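Local structure of escJ (Escherichia coli, 1YJ7) at residues D[143-148]-D[154-159]. The protein probably builds, as a lipoprotein of the YscJ/FliF family, part of the membrane-associated platform on which the type III secretion system of enteropathogenic E. coli assembles. The protein carries 3 engineered substitutions. Residues are numbered along the deposited sequence; the frame is centred on the assembly and turned at random.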
loop_
_atom_site.group_PDB
_atom_site.type_symbol
_atom_site.label_atom_id
_atom_site.label_comp_id
_atom_site.label_asym_id
_atom_site.label_seq_id
_atom_site.Cartn_x
_atom_site.Cartn_y
_atom_site.Cartn_z
ATOM N N ILE D 143 15.073 -29.263 23.917
ATOM C CA ILE D 143 15.264 -28.139 23.006
ATOM C C ILE D 143 15.571 -26.855 23.751
ATOM O O ILE D 143 16.484 -26.130 23.402
ATOM C CB ILE D 143 14.035 -27.991 22.084
ATOM C CG1 ILE D 143 13.978 -29.163 21.098
ATOM C CG2 ILE D 143 14.067 -26.647 21.362
ATOM C CD1 ILE D 143 12.641 -29.349 20.437
ATOM N N LYS D 144 14.810 -26.570 24.804
ATOM C CA LYS D 144 15.025 -25.355 25.555
ATOM C C LYS D 144 16.410 -25.358 26.198
ATOM O O LYS D 144 17.088 -24.356 26.181
ATOM C CB LYS D 144 13.963 -25.198 26.629
ATOM C CG LYS D 144 12.650 -24.783 26.101
ATOM C CD LYS D 144 11.756 -24.243 27.229
ATOM C CE LYS D 144 10.438 -23.775 26.676
ATOM N NZ LYS D 144 9.425 -23.632 27.771
ATOM N N ASN D 145 16.829 -26.501 26.721
ATOM C CA ASN D 145 18.137 -26.595 27.353
ATOM C C ASN D 145 19.280 -26.424 26.337
ATOM O O ASN D 145 20.275 -25.754 26.635
ATOM C CB ASN D 145 18.286 -27.909 28.122
ATOM C CG ASN D 145 17.592 -27.888 29.479
ATOM O OD1 ASN D 145 17.516 -26.852 30.135
ATOM N ND2 ASN D 145 17.098 -29.051 29.910
ATOM N N LEU D 146 19.137 -26.992 25.140
ATOM C CA LEU D 146 20.106 -26.772 24.065
ATOM C C LEU D 146 20.219 -25.293 23.652
ATOM O O LEU D 146 21.315 -24.753 23.536
ATOM C CB LEU D 146 19.779 -27.641 22.852
ATOM C CG LEU D 146 19.907 -29.160 23.061
ATOM C CD1 LEU D 146 19.205 -29.915 21.968
ATOM C CD2 LEU D 146 21.373 -29.573 23.143
ATOM N N VAL D 147 19.081 -24.622 23.483
ATOM C CA VAL D 147 19.068 -23.215 23.141
ATOM C C VAL D 147 19.674 -22.385 24.274
ATOM O O VAL D 147 20.505 -21.527 24.024
ATOM C CB VAL D 147 17.636 -22.743 22.812
ATOM C CG1 VAL D 147 17.604 -21.252 22.586
ATOM C CG2 VAL D 147 17.127 -23.473 21.560
ATOM N N LYS D 148 19.282 -22.679 25.503
ATOM C CA LYS D 148 19.778 -21.956 26.673
ATOM C C LYS D 148 21.294 -21.937 26.700
ATOM O O LYS D 148 21.897 -20.893 26.867
ATOM C CB LYS D 148 19.249 -22.614 27.936
ATOM C CG LYS D 148 19.689 -21.931 29.241
ATOM C CD LYS D 148 19.518 -22.843 30.415
ATOM C CE LYS D 148 19.893 -22.126 31.722
ATOM N NZ LYS D 148 21.350 -21.896 31.811
ATOM N N LEU D 154 21.125 -16.453 28.918
ATOM C CA LEU D 154 19.763 -16.817 28.570
ATOM C C LEU D 154 19.200 -17.757 29.634
ATOM O O LEU D 154 19.822 -18.763 29.991
ATOM C CB LEU D 154 19.747 -17.461 27.160
ATOM C CG LEU D 154 18.426 -17.819 26.507
ATOM C CD1 LEU D 154 17.532 -16.589 26.368
ATOM C CD2 LEU D 154 18.668 -18.441 25.135
ATOM N N LYS D 155 18.038 -17.411 30.174
ATOM C CA LYS D 155 17.333 -18.253 31.119
ATOM C C LYS D 155 16.171 -18.975 30.443
ATOM O O LYS D 155 15.575 -18.452 29.500
ATOM C CB LYS D 155 16.775 -17.416 32.275
ATOM C CG LYS D 155 17.835 -16.689 33.104
ATOM C CD LYS D 155 17.157 -15.681 34.040
ATOM C CE LYS D 155 18.116 -15.137 35.099
ATOM N NZ LYS D 155 17.373 -14.689 36.317
ATOM N N LEU D 156 15.840 -20.144 30.979
ATOM C CA LEU D 156 14.724 -20.983 30.512
ATOM C C LEU D 156 13.403 -20.237 30.397
ATOM O O LEU D 156 12.656 -20.428 29.439
ATOM C CB LEU D 156 14.522 -22.155 31.486
ATOM C CG LEU D 156 14.800 -23.606 31.098
ATOM C CD1 LEU D 156 15.767 -23.769 29.933
ATOM C CD2 LEU D 156 15.252 -24.403 32.305
ATOM N N GLU D 157 13.104 -19.397 31.393
ATOM C CA GLU D 157 11.842 -18.672 31.436
ATOM C C GLU D 157 11.695 -17.674 30.274
ATOM O O GLU D 157 10.581 -17.250 29.975
ATOM C CB GLU D 157 11.669 -17.941 32.788
ATOM C CG GLU D 157 12.578 -16.727 32.950
ATOM C CD GLU D 157 12.815 -16.335 34.412
ATOM O OE1 GLU D 157 12.032 -15.517 34.944
ATOM O OE2 GLU D 157 13.787 -16.839 35.025
ATOM N N ASN D 158 12.806 -17.312 29.625
ATOM C CA ASN D 158 12.793 -16.362 28.525
ATOM C C ASN D 158 13.054 -17.036 27.160
ATOM O O ASN D 158 13.516 -16.386 26.237
ATOM C CB ASN D 158 13.808 -15.245 28.767
ATOM C CG ASN D 158 13.545 -14.494 30.080
ATOM O OD1 ASN D 158 14.462 -14.252 30.874
ATOM N ND2 ASN D 158 12.288 -14.174 30.319
ATOM N N ILE D 159 12.748 -18.322 27.062
ATOM C CA ILE D 159 12.773 -19.035 25.780
ATOM C C ILE D 159 11.363 -19.531 25.489
ATOM O O ILE D 159 10.787 -20.274 26.277
ATOM C CB ILE D 159 13.770 -20.225 25.803
ATOM C CG1 ILE D 159 15.178 -19.751 26.167
ATOM C CG2 ILE D 159 13.788 -20.928 24.437
ATOM C CD1 ILE D 159 16.124 -20.880 26.518
HETATM O O HOH W 1 10.394 -21.600 29.239
HETATM O O HOH W 2 22.859 -18.851 28.603
#
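V147, K144 and K148 pack against L154, L156 and I159 on the return limb of a beta-alpha-beta crossover (strand 123-130, helix 140-150, strand 159-165) in the second alpha/beta domain of this YscJ-family protein. Helices 140-150 and 80-99 lie on the mixed sheet in which strand 159-165 runs parallel to 123-130, and the contact joins the C-terminal part of helix 140-150 to the loop that leads into strand 159-165. On its inner side V147 sends CG1 to L154 CD2 at 3.9 Å, the two side chains passing at a slant; V147 also touches I95 and L99 of helix 80-99 and A124 and V126 of strand 123-130.

I159 reaches the helix with one methyl. CG1 stands anti to the carbonyl carbon (chi1 -57°), and the extended branch carries CD1 to 3.6 Å from K144 O, which is already engaged by the helical bond from K148 N; K148 CB touches the same methyl. Toward solvent, L156 lays CD1 against the stem of K148, which it meets nearly at a right angle, and 3.6 Å from N145 OD1. K148 itself leaves with CG anti to the backbone N (chi1 -179°), which brings that carbon to 3.3 Å from L154 O.

The polar links across the gap run through water. One bridges K148 O and L154 N. At the other end of the contact K144 is stretched out beyond CG, and its NZ also hydrogen-bonds a glycerol that probably came from the crystallisation liquor. A second water accepts from K144 NZ at 2.7 Å. This water donates a longer bond to I159 O and a short one, 2.6 Å, to L156 O.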